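PDB 5KTC: FdhC from Acinetobacter nosocomialis, which probably transfers a 3-hydroxybutanoyl group from coenzyme A to the amino group of a dTDP-linked amino sugar, as a GNAT-superfamily sugar N-acyltransferase. Local coordinates for residues A[10-15]-A[67-72]; A[16-21]-A[49-54]. All blocks are in the same frame, centred on the assembly; numbering follows the deposited sequence.

Contact 1 (A[10-15]-A[67-72]); sequences TTYLRL and IIFRSD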
ATOM      1  N   THR A  10     -13.208   1.661  -6.391  1.00 17.94           N
ATOM      2  CA  THR A  10     -13.150   0.462  -7.167  1.00 17.53           C
ATOM      3  C   THR A  10     -12.430  -0.646  -6.474  1.00 15.96           C
ATOM      4  O   THR A  10     -12.389  -1.708  -7.028  1.00 14.24           O
ATOM      5  CB  THR A  10     -12.579   0.662  -8.554  1.00 17.32           C
ATOM      6  OG1 THR A  10     -11.145   0.870  -8.533  1.00 17.60           O
ATOM      7  CG2 THR A  10     -13.340   1.842  -9.315  1.00 18.97           C
ATOM      8  N   THR A  11     -11.896  -0.384  -5.290  1.00 15.06           N
ATOM      9  CA  THR A  11     -11.106  -1.383  -4.544  1.00 14.99           C
ATOM     10  C   THR A  11     -11.415  -1.347  -3.072  1.00 14.15           C
ATOM     11  O   THR A  11     -12.031  -0.410  -2.589  1.00 15.58           O
ATOM     12  CB  THR A  11      -9.584  -1.141  -4.707  1.00 14.92           C
ATOM     13  OG1 THR A  11      -9.324   0.205  -4.323  1.00 14.36           O
ATOM     14  CG2 THR A  11      -9.092  -1.373  -6.149  1.00 16.15           C
ATOM     15  N   TYR A  12     -10.972  -2.396  -2.344  1.00 13.05           N
ATOM     16  CA  TYR A  12     -11.033  -2.436  -0.923  1.00 12.68           C
ATOM     17  C   TYR A  12      -9.899  -3.301  -0.421  1.00 13.45           C
ATOM     18  O   TYR A  12      -9.296  -4.045  -1.200  1.00 13.50           O
ATOM     19  CB  TYR A  12     -12.360  -2.972  -0.406  1.00 12.41           C
ATOM     20  CG  TYR A  12     -12.746  -4.370  -0.781  1.00 12.07           C
ATOM     21  CD1 TYR A  12     -13.455  -4.637  -1.951  1.00 11.91           C
ATOM     22  CD2 TYR A  12     -12.414  -5.437   0.014  1.00 11.89           C
ATOM     23  CE1 TYR A  12     -13.864  -5.910  -2.281  1.00 12.80           C
ATOM     24  CE2 TYR A  12     -12.806  -6.732  -0.325  1.00 12.56           C
ATOM     25  CZ  TYR A  12     -13.507  -6.991  -1.486  1.00 13.23           C
ATOM     26  OH  TYR A  12     -13.837  -8.299  -1.894  1.00 13.19           O
ATOM     27  N   LEU A  13      -9.573  -3.126   0.831  1.00 13.21           N
ATOM     28  CA  LEU A  13      -8.455  -3.840   1.468  1.00 13.00           C
ATOM     29  C   LEU A  13      -8.978  -4.621   2.627  1.00 13.06           C
ATOM     30  O   LEU A  13      -9.819  -4.151   3.349  1.00 14.03           O
ATOM     31  CB  LEU A  13      -7.394  -2.882   2.038  1.00 13.55           C
ATOM     32  CG  LEU A  13      -6.662  -1.837   1.176  1.00 15.57           C
ATOM     33  CD1 LEU A  13      -5.306  -1.404   1.698  1.00 17.81           C
ATOM     34  CD2 LEU A  13      -6.593  -2.084  -0.286  1.00 15.83           C
ATOM     35  N   ARG A  14      -8.367  -5.770   2.889  1.00 13.38           N
ATOM     36  CA  ARG A  14      -8.611  -6.512   4.138  1.00 12.34           C
ATOM     37  C   ARG A  14      -7.373  -7.206   4.609  1.00 12.96           C
ATOM     38  O   ARG A  14      -6.493  -7.530   3.769  1.00 12.42           O
ATOM     39  CB  ARG A  14      -9.786  -7.469   3.992  1.00 13.54           C
ATOM     40  CG  ARG A  14      -9.519  -8.648   3.063  1.00 15.04           C
ATOM     41  CD  ARG A  14      -9.881  -9.996   3.713  1.00 15.63           C
ATOM     42  NE  ARG A  14      -9.655 -11.079   2.780  1.00 15.96           N
ATOM     43  CZ  ARG A  14      -8.521 -11.744   2.593  1.00 16.46           C
ATOM     44  NH1 ARG A  14      -7.454 -11.499   3.351  1.00 16.57           N
ATOM     45  NH2 ARG A  14      -8.467 -12.692   1.646  1.00 15.92           N
ATOM     46  N   LEU A  15      -7.270  -7.435   5.920  1.00 12.14           N
ATOM     47  CA  LEU A  15      -6.025  -8.039   6.449  1.00 13.81           C
ATOM     48  C   LEU A  15      -5.703  -9.416   5.897  1.00 14.33           C
ATOM     49  O   LEU A  15      -6.601 -10.259   5.714  1.00 14.51           O
ATOM     50  CB  LEU A  15      -6.101  -8.097   7.966  1.00 14.98           C
ATOM     51  CG  LEU A  15      -6.113  -6.717   8.663  1.00 14.91           C
ATOM     52  CD1 LEU A  15      -6.389  -6.779  10.158  1.00 16.83           C
ATOM     53  CD2 LEU A  15      -4.793  -6.008   8.417  1.00 15.34           C
ATOM     54  N   ILE A  67      -4.521  -7.686   1.608  1.00 10.32           N
ATOM     55  CA  ILE A  67      -4.863  -8.030   0.238  1.00 10.34           C
ATOM     56  C   ILE A  67      -5.723  -6.866  -0.307  1.00  9.88           C
ATOM     57  O   ILE A  67      -6.570  -6.363   0.426  1.00 11.06           O
ATOM     58  CB  ILE A  67      -5.678  -9.324   0.131  1.00 10.49           C
ATOM     59  CG1 ILE A  67      -4.969 -10.470   0.838  1.00 10.84           C
ATOM     60  CG2 ILE A  67      -5.974  -9.632  -1.316  1.00  9.90           C
ATOM     61  CD1 ILE A  67      -3.590 -10.820   0.292  1.00 11.75           C
ATOM     62  N   ILE A  68      -5.422  -6.483  -1.542  1.00  9.79           N
ATOM     63  CA  ILE A  68      -6.159  -5.498  -2.280  1.00 10.69           C
ATOM     64  C   ILE A  68      -7.143  -6.270  -3.159  1.00 11.26           C
ATOM     65  O   ILE A  68      -6.720  -7.192  -3.883  1.00 11.21           O
ATOM     66  CB  ILE A  68      -5.266  -4.619  -3.156  1.00 10.95           C
ATOM     67  CG1 ILE A  68      -4.133  -3.935  -2.353  1.00 11.03           C
ATOM     68  CG2 ILE A  68      -6.147  -3.582  -3.860  1.00 10.83           C
ATOM     69  CD1 ILE A  68      -3.111  -3.216  -3.232  1.00 11.22           C
ATOM     70  N   PHE A  69      -8.414  -5.871  -3.139  1.00 12.20           N
ATOM     71  CA  PHE A  69      -9.494  -6.540  -3.887  1.00 13.18           C
ATOM     72  C   PHE A  69     -10.136  -5.558  -4.839  1.00 14.28           C
ATOM     73  O   PHE A  69     -10.194  -4.397  -4.518  1.00 13.76           O
ATOM     74  CB  PHE A  69     -10.599  -7.052  -2.950  1.00 13.38           C
ATOM     75  CG  PHE A  69     -10.285  -8.357  -2.305  1.00 12.82           C
ATOM     76  CD1 PHE A  69      -9.583  -8.402  -1.063  1.00 13.14           C
ATOM     77  CD2 PHE A  69     -10.684  -9.555  -2.929  1.00 12.60           C
ATOM     78  CE1 PHE A  69      -9.293  -9.639  -0.477  1.00 12.99           C
ATOM     79  CE2 PHE A  69     -10.374 -10.767  -2.342  1.00 13.41           C
ATOM     80  CZ  PHE A  69      -9.682 -10.806  -1.120  1.00 12.34           C
ATOM     81  N   ARG A  70     -10.602  -6.045  -5.987  1.00 16.00           N
ATOM     82  CA  ARG A  70     -11.523  -5.258  -6.801  1.00 17.79           C
ATOM     83  C   ARG A  70     -12.981  -5.479  -6.346  1.00 18.41           C
ATOM     84  O   ARG A  70     -13.443  -6.613  -6.107  1.00 16.36           O
ATOM     85  CB  ARG A  70     -11.259  -5.367  -8.280  1.00 18.96           C
ATOM     86  CG  ARG A  70     -11.570  -6.637  -8.940  1.00 21.27           C
ATOM     87  CD  ARG A  70     -11.139  -6.594 -10.374  1.00 22.84           C
ATOM     88  NE  ARG A  70     -12.111  -5.812 -11.150  1.00 24.30           N
ATOM     89  CZ  ARG A  70     -11.880  -5.274 -12.332  1.00 24.46           C
ATOM     90  NH1 ARG A  70     -10.673  -5.322 -12.877  1.00 23.16           N
ATOM     91  NH2 ARG A  70     -12.864  -4.608 -12.945  1.00 26.64           N
ATOM     92  N   SER A  71     -13.647  -4.346  -6.115  1.00 15.99           N
ATOM     93  CA  SER A  71     -14.983  -4.288  -5.578  1.00 17.30           C
ATOM     94  C   SER A  71     -16.072  -4.908  -6.443  1.00 16.74           C
ATOM     95  O   SER A  71     -17.046  -5.356  -5.898  1.00 16.36           O
ATOM     96  CB  SER A  71     -15.405  -2.823  -5.416  1.00 18.73           C
ATOM     97  OG  SER A  71     -14.515  -2.206  -4.512  1.00 21.61           O
ATOM     98  N   ASP A  72     -15.936  -4.840  -7.756  1.00 16.37           N
ATOM     99  CA  ASP A  72     -17.026  -5.224  -8.674  1.00 16.98           C
ATOM    100  C   ASP A  72     -17.255  -6.751  -8.664  1.00 18.42           C
ATOM    101  O   ASP A  72     -18.414  -7.191  -8.722  1.00 17.03           O
ATOM    102  CB  ASP A  72     -16.822  -4.628 -10.069  1.00 17.40           C
ATOM    103  CG  ASP A  72     -15.631  -5.167 -10.775  1.00 19.45           C
ATOM    104  OD1 ASP A  72     -14.835  -5.940 -10.164  1.00 21.75           O
ATOM    105  OD2 ASP A  72     -15.429  -4.783 -11.944  1.00 22.48           O
TER
HETATM  106  O   HOH W   1     -14.277  -2.621  -8.899  1.00 18.35           O
HETATM  107  O   HOH W   2     -15.139  -0.439  -2.891  1.00 29.21           O
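Tyr12 and Arg14 both carry CG between their own backbone N and carbonyl carbon (chi1 61° for Tyr12), which leans the two side chains over strand 63-70 from the same sheet face, with Phe69 between them. The Phe69 ring lies nearly parallel to that of Tyr12, planes 6° apart. The centroids are 5.0 Å apart and the rings barely overlap; instead Phe69 CB sits over the tyrosine face, 3.4 Å from the centroid of the Tyr12 ring, a CH-pi contact. Beyond the phenylalanine, the bent Arg14 brings NH2 to the ring edge, 3.6 Å from Phe69 CZ, with guanidinium and ring planes inclined at 55°. Arg14 NH1 also donates to Leu15 O and forms a salt bridge with Asp20, so the guanidinium is anchored by polar partners as well as by packing.

On the other sheet face Leu13 CD2 lies alongside Ile68 CG1, 3.7 Å away, while Thr11 OG1 is hydrogen-bonded to Glu110.

The backbones pair antiparallel. Tyr12 exchanges two hydrogen bonds with Phe69, and Arg14 does the same with Ile67; Phe69 N to Tyr12 O, at 2.8 Å, is the shortest of the four. At the end of the pairing Ser71 N donates to Thr10 O (3.1 Å), and one water bridges Thr10 O to Asp72 N. This is regular antiparallel pairing, alternating hydrogen-bonded and non-hydrogen-bonded positions, that sets the outermost strand 11-15 against strand 63-70 in the mixed central sheet of the GNAT fold.

Contact 2 (A[16-21]-A[49-54]); sequences VEENDA and EWIRNY. With FUH ([[(2~{R},3~{S},5~{R})-5-[5-methyl-2,4-bis(oxidanylidene)pyrimidin-1-yl]-3-oxidanyl-oxolan-2-yl]methoxy-oxidanyl-phosphoryl] [(2~{R},3~{R},4~{S},5~{R},6~{R})-6-methyl-3,5-bis(oxidanyl)-4-[[(3~{R})-3-oxidanylbutanoyl]amino]oxan-2-yl] hydrogen phosphate), chain C; EDO (1,2-ethanediol), chain B.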
ATOM      1  N   VAL A  16      -4.412  -9.641   5.648  1.00 14.23           N
ATOM      2  CA  VAL A  16      -3.894 -10.941   5.190  1.00 15.38           C
ATOM      3  C   VAL A  16      -4.203 -12.065   6.180  1.00 15.88           C
ATOM      4  O   VAL A  16      -4.126 -11.856   7.401  1.00 16.21           O
ATOM      5  CB  VAL A  16      -2.381 -10.836   4.899  1.00 15.65           C
ATOM      6  CG1 VAL A  16      -1.704 -12.190   4.715  1.00 17.03           C
ATOM      7  CG2 VAL A  16      -2.225  -9.997   3.644  1.00 15.02           C
ATOM      8  N   GLU A  17      -4.578 -13.223   5.647  1.00 17.27           N
ATOM      9  CA  GLU A  17      -4.723 -14.469   6.488  1.00 19.51           C
ATOM     10  C   GLU A  17      -3.783 -15.550   5.916  1.00 19.78           C
ATOM     11  O   GLU A  17      -3.328 -15.440   4.754  1.00 17.28           O
ATOM     12  CB  GLU A  17      -6.170 -14.979   6.469  1.00 19.79           C
ATOM     13  CG  GLU A  17      -7.295 -14.027   6.896  1.00 23.22           C
ATOM     14  CD  GLU A  17      -7.218 -13.592   8.346  1.00 27.15           C
ATOM     15  OE1 GLU A  17      -7.838 -12.571   8.686  1.00 27.54           O
ATOM     16  OE2 GLU A  17      -6.558 -14.271   9.164  1.00 27.94           O
ATOM     17  N   GLU A  18      -3.505 -16.604   6.701  1.00 23.22           N
ATOM     18  CA  GLU A  18      -2.672 -17.741   6.216  1.00 22.04           C
ATOM     19  C   GLU A  18      -3.140 -18.332   4.899  1.00 23.33           C
ATOM     20  O   GLU A  18      -2.322 -18.724   4.027  1.00 22.01           O
ATOM     21  CB  GLU A  18      -2.566 -18.873   7.269  1.00 25.09           C
ATOM     22  CG  GLU A  18      -1.474 -18.640   8.289  1.00 28.09           C
ATOM     23  CD  GLU A  18      -1.323 -19.818   9.250  1.00 34.42           C
ATOM     24  OE1 GLU A  18      -1.182 -20.971   8.762  1.00 32.69           O
ATOM     25  OE2 GLU A  18      -1.352 -19.573  10.474  1.00 39.15           O
ATOM     26  N   ASN A  19      -4.448 -18.355   4.724  1.00 22.44           N
ATOM     27  CA  ASN A  19      -5.047 -18.826   3.517  1.00 25.11           C
ATOM     28  C   ASN A  19      -4.764 -17.997   2.258  1.00 20.41           C
ATOM     29  O   ASN A  19      -5.016 -18.488   1.170  1.00 17.60           O
ATOM     30  CB  ASN A  19      -6.585 -18.981   3.699  1.00 32.78           C
ATOM     31  CG  ASN A  19      -7.171 -20.147   2.890  1.00 44.10           C
ATOM     32  OD1 ASN A  19      -6.598 -20.591   1.877  1.00 54.02           O
ATOM     33  ND2 ASN A  19      -8.329 -20.675   3.352  1.00 53.32           N
ATOM     34  N   ASP A  20      -4.229 -16.763   2.387  1.00 18.33           N
ATOM     35  CA  ASP A  20      -3.836 -15.952   1.214  1.00 15.66           C
ATOM     36  C   ASP A  20      -2.447 -16.369   0.677  1.00 16.82           C
ATOM     37  O   ASP A  20      -1.924 -15.742  -0.276  1.00 15.15           O
ATOM     38  CB  ASP A  20      -3.752 -14.463   1.589  1.00 16.18           C
ATOM     39  CG  ASP A  20      -5.137 -13.878   2.036  1.00 15.53           C
ATOM     40  OD1 ASP A  20      -6.084 -14.155   1.277  1.00 16.85           O
ATOM     41  OD2 ASP A  20      -5.248 -13.220   3.093  1.00 14.17           O
ATOM     42  N   ALA A  21      -1.853 -17.412   1.292  1.00 15.66           N
ATOM     43  CA  ALA A  21      -0.490 -17.761   0.929  1.00 16.20           C
ATOM     44  C   ALA A  21      -0.321 -18.090  -0.526  1.00 16.35           C
ATOM     45  O   ALA A  21       0.630 -17.643  -1.135  1.00 16.48           O
ATOM     46  CB  ALA A  21       0.020 -18.874   1.824  1.00 17.44           C
ATOM     47  N   GLU A  49       3.795 -19.931   6.534  1.00 24.79           N
ATOM     48  CA  GLU A  49       4.590 -19.697   7.736  1.00 25.38           C
ATOM     49  C   GLU A  49       4.981 -18.208   7.924  1.00 20.89           C
ATOM     50  O   GLU A  49       4.931 -17.691   9.017  1.00 22.96           O
ATOM     51  CB  GLU A  49       5.859 -20.591   7.835  1.00 28.72           C
ATOM     52  CG  GLU A  49       6.523 -20.405   9.226  1.00 35.06           C
ATOM     53  CD  GLU A  49       7.889 -21.053   9.403  1.00 45.63           C
ATOM     54  OE1 GLU A  49       8.638 -20.564  10.319  1.00 47.40           O
ATOM     55  OE2 GLU A  49       8.196 -22.027   8.649  1.00 46.27           O
ATOM     56  N   TRP A  50       5.440 -17.567   6.859  1.00 20.71           N
ATOM     57  CA  TRP A  50       5.733 -16.121   6.854  1.00 19.76           C
ATOM     58  C   TRP A  50       4.520 -15.346   7.388  1.00 18.89           C
ATOM     59  O   TRP A  50       4.666 -14.417   8.191  1.00 20.13           O
ATOM     60  CB  TRP A  50       6.110 -15.625   5.432  1.00 19.59           C
ATOM     61  CG  TRP A  50       6.805 -14.270   5.417  1.00 20.26           C
ATOM     62  CD1 TRP A  50       8.179 -14.009   5.335  1.00 21.50           C
ATOM     63  CD2 TRP A  50       6.185 -12.997   5.520  1.00 20.80           C
ATOM     64  NE1 TRP A  50       8.414 -12.646   5.384  1.00 19.69           N
ATOM     65  CE2 TRP A  50       7.216 -12.009   5.519  1.00 20.20           C
ATOM     66  CE3 TRP A  50       4.848 -12.570   5.636  1.00 20.22           C
ATOM     67  CZ2 TRP A  50       6.943 -10.641   5.628  1.00 20.47           C
ATOM     68  CZ3 TRP A  50       4.598 -11.180   5.750  1.00 19.08           C
ATOM     69  CH2 TRP A  50       5.632 -10.251   5.735  1.00 18.92           C
ATOM     70  N   ILE A  51       3.344 -15.729   6.933  1.00 18.56           N
ATOM     71  CA  ILE A  51       2.106 -15.016   7.362  1.00 17.93           C
ATOM     72  C   ILE A  51       1.802 -15.257   8.861  1.00 21.00           C
ATOM     73  O   ILE A  51       1.379 -14.354   9.599  1.00 18.79           O
ATOM     74  CB  ILE A  51       0.941 -15.436   6.486  1.00 16.70           C
ATOM     75  CG1 ILE A  51       1.165 -15.013   5.034  1.00 15.95           C
ATOM     76  CG2 ILE A  51      -0.382 -14.868   7.030  1.00 16.06           C
ATOM     77  CD1 ILE A  51       0.118 -15.603   4.097  1.00 15.43           C
ATOM     78  N   ARG A  52       2.079 -16.468   9.337  1.00 24.37           N
ATOM     79  CA  ARG A  52       1.843 -16.800  10.754  1.00 25.72           C
ATOM     80  C   ARG A  52       2.670 -15.917  11.688  1.00 23.02           C
ATOM     81  O   ARG A  52       2.150 -15.396  12.639  1.00 20.89           O
ATOM     82  CB  ARG A  52       2.066 -18.315  10.970  1.00 30.36           C
ATOM     83  CG  ARG A  52       1.662 -18.947  12.315  1.00 33.49           C
ATOM     84  CD  ARG A  52       2.041 -20.463  12.329  1.00 35.84           C
ATOM     85  NE  ARG A  52       1.611 -21.150  11.082  1.00 41.42           N
ATOM     86  CZ  ARG A  52       2.391 -21.799  10.187  1.00 43.17           C
ATOM     87  NH1 ARG A  52       3.706 -21.973  10.350  1.00 44.06           N
ATOM     88  NH2 ARG A  52       1.835 -22.291   9.088  1.00 39.95           N
ATOM     89  N   ASN A  53       3.961 -15.750  11.380  1.00 23.00           N
ATOM     90  CA  ASN A  53       4.860 -14.823  12.059  1.00 23.93           C
ATOM     91  C   ASN A  53       4.402 -13.386  11.929  1.00 22.10           C
ATOM     92  O   ASN A  53       4.376 -12.600  12.913  1.00 21.25           O
ATOM     93  CB  ASN A  53       6.292 -14.971  11.489  1.00 25.22           C
ATOM     94  CG  ASN A  53       6.929 -16.265  11.946  1.00 27.86           C
ATOM     95  OD1 ASN A  53       7.370 -17.107  11.146  1.00 24.91           O
ATOM     96  ND2 ASN A  53       6.863 -16.470  13.257  1.00 25.22           N
ATOM     97  N   TYR A  54       3.983 -13.072  10.724  1.00 21.03           N
ATOM     98  CA  TYR A  54       3.407 -11.754  10.445  1.00 19.68           C
ATOM     99  C   TYR A  54       2.198 -11.507  11.395  1.00 20.08           C
ATOM    100  O   TYR A  54       2.090 -10.445  11.951  1.00 18.49           O
ATOM    101  CB  TYR A  54       3.005 -11.587   8.963  1.00 18.16           C
ATOM    102  CG  TYR A  54       1.863 -10.553   8.909  1.00 17.04           C
ATOM    103  CD1 TYR A  54       2.094  -9.206   9.177  1.00 16.13           C
ATOM    104  CD2 TYR A  54       0.565 -10.971   8.754  1.00 16.68           C
ATOM    105  CE1 TYR A  54       1.029  -8.299   9.260  1.00 15.94           C
ATOM    106  CE2 TYR A  54      -0.495 -10.088   8.839  1.00 16.47           C
ATOM    107  CZ  TYR A  54      -0.258  -8.754   9.055  1.00 16.00           C
ATOM    108  OH  TYR A  54      -1.364  -7.888   9.116  1.00 15.31           O
TER
HETATM  109  O1  FUH C 202       6.777  -1.321  -2.162  1.00 12.43           O
HETATM  110  C1  FUH C 202       7.636  -0.507  -1.841  1.00 13.14           C
HETATM  111  C2  FUH C 202       7.341   0.938  -1.610  1.00 12.66           C
HETATM  112  C3  FUH C 202       6.102   1.396  -2.333  1.00 13.48           C
HETATM  113  O2  FUH C 202       6.416   1.893  -3.659  1.00 13.17           O
HETATM  114  C4  FUH C 202       5.450   2.543  -1.603  1.00 13.75           C
HETATM  115  N1  FUH C 202       8.961  -0.878  -1.627  1.00 13.50           N
HETATM  116  C5  FUH C 202       9.315  -2.295  -1.490  1.00 13.92           C
HETATM  117  C6  FUH C 202      10.570  -2.641  -2.312  1.00 15.28           C
HETATM  118  O3  FUH C 202      11.567  -1.807  -1.901  1.00 18.96           O
HETATM  119  C7  FUH C 202      11.101  -4.033  -2.057  1.00 15.92           C
HETATM  120  C8  FUH C 202      12.509  -4.302  -2.639  1.00 17.19           C
HETATM  121  O4  FUH C 202      11.193  -4.284  -0.644  1.00 15.76           O
HETATM  122  C9  FUH C 202       9.565  -2.611  -0.026  1.00 13.56           C
HETATM  123  O5  FUH C 202       8.367  -2.506   0.758  1.00 13.47           O
HETATM  124  C10 FUH C 202      10.002  -4.013   0.116  1.00 14.50           C
HETATM  125  O6  FUH C 202       8.938  -4.835  -0.339  1.00 13.15           O
HETATM  126  P1  FUH C 202       8.906  -6.382  -0.074  1.00 12.94           P
HETATM  127  O7  FUH C 202       9.725  -7.145  -1.049  1.00 12.74           O
HETATM  128  O8  FUH C 202       7.424  -6.735  -0.199  1.00 13.19           O
HETATM  129  O9  FUH C 202       9.180  -6.710   1.458  1.00 15.52           O
HETATM  130  P2  FUH C 202      10.536  -6.882   2.290  1.00 14.82           P
HETATM  131  O10 FUH C 202      10.418  -6.013   3.494  1.00 15.82           O
HETATM  132  O11 FUH C 202      11.676  -6.505   1.354  1.00 16.61           O
HETATM  133  O12 FUH C 202      10.423  -8.413   2.623  1.00 15.70           O
HETATM  134  C11 FUH C 202      11.114  -8.949   3.756  1.00 17.17           C
HETATM  135  C12 FUH C 202      11.424 -10.396   3.472  1.00 17.01           C
HETATM  136  C13 FUH C 202      12.015 -10.643   2.068  1.00 19.62           C
HETATM  137  O13 FUH C 202      12.974 -11.716   2.070  1.00 19.23           O
HETATM  138  C14 FUH C 202      10.842 -11.137   1.232  1.00 17.73           C
HETATM  139  C15 FUH C 202      10.019 -11.851   2.277  1.00 17.28           C
HETATM  140  O14 FUH C 202      10.223 -11.173   3.543  1.00 16.92           O
HETATM  141  N2  FUH C 202       8.550 -11.800   2.112  1.00 17.84           N
HETATM  142  C16 FUH C 202       7.872 -10.622   2.204  1.00 18.06           C
HETATM  143  C17 FUH C 202       6.479 -10.606   2.111  1.00 18.27           C
HETATM  144  C18 FUH C 202       5.681  -9.325   2.224  1.00 18.23           C
HETATM  145  C19 FUH C 202       5.827 -11.856   1.882  1.00 17.14           C
HETATM  146  O15 FUH C 202       4.529 -11.894   1.841  1.00 15.24           O
HETATM  147  N3  FUH C 202       6.518 -13.001   1.795  1.00 15.91           N
HETATM  148  C20 FUH C 202       7.846 -12.962   1.952  1.00 17.78           C
HETATM  149  O16 FUH C 202       8.525 -14.090   1.839  1.00 17.96           O
HETATM  150  C1  EDO B 201      -8.213 -14.557  -2.263  1.00 20.88           C
HETATM  151  O1  EDO B 201      -8.849 -14.682  -0.974  1.00 23.93           O
HETATM  152  C2  EDO B 201      -6.735 -14.229  -2.092  1.00 19.68           C
HETATM  153  O2  EDO B 201      -6.129 -15.050  -1.082  1.00 18.30           O
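Apolar contacts form the centre: Ile51 on helix 44-59 points into the turn made by residues 16-21. Its CG1 stands beside the backbone N and chi2 is extended (171°), which carries CD1 deep into the turn, 3.5 Å from Glu17 O and 4.0 Å from Ala21 CB. The other branch, Ile51 CG2, lies 3.8 Å from Val16 CG1, the two side chains crossing at about a right angle. Tyr54, one helical turn on, adds a looser contact through CE2 near Val16, while its hydroxyl is bonded to the backbone of Tyr65.

An ion pair lies at the exposed side, beside the apolar contact. Arg52 presents NE to OE2 and NH2 to OE1 of the Glu18 carboxylate, but both bonds are weak: NH2 to Glu18 OE1 is 3.3 Å, and the carboxylate and guanidinium planes are turned 74° apart.

Hydrogen bonds within 16-21 shape the turn that receives Ile51. Asp20 OD2 accepts Glu17 N at 2.6 Å, on the anti side of the carboxylate, and Asp20 N returns a bond to Glu17 O. Asp20 OD1 accepts from an ethanediol, probably from the crystallisation liquor.

Toward the ligand, Trp50 faces the thymine of the bound nucleotide-sugar product, with C19 of the ligand over the centre of its indole face, 3.7 Å from the ring plane. Trp50 NE1 makes a weak bond to the ligand's O14, with an N-H...O angle of 127°.

The chemistry thus implies a division of labour: the apolar contact of Ile51 with the turn, and a weak peripheral ion pair, join helix to turn, while the neighbouring tryptophan is placed consistently with a part in holding the nucleotide end of the product.

Overall arrangement
The centres of contacts 1 and 2 lie 18 Å apart, yet they share one continuous piece of chain: residues 10-15 hold the outermost strand of the sheet, 11-15, and residues 16-21 the turn that follows. Helix 44-59 and strand 63-70 then supply the partner segments in sequence, so contact 2 is nested inside the loop closed by contact 1. Side chains join them directly, with Ile67 CD1 3.7 Å from Val16 CG2 and Leu15 packing on Tyr54. Contact 1 lies in the sheet; contact 2 joins the turn after strand 11-15 to helix 44-59, all within the GNAT domain. Ile68 neighbours the coenzyme A-binding residues Trp97 and Leu99, whereas Trp50 belongs to the nucleotide-sugar pocket.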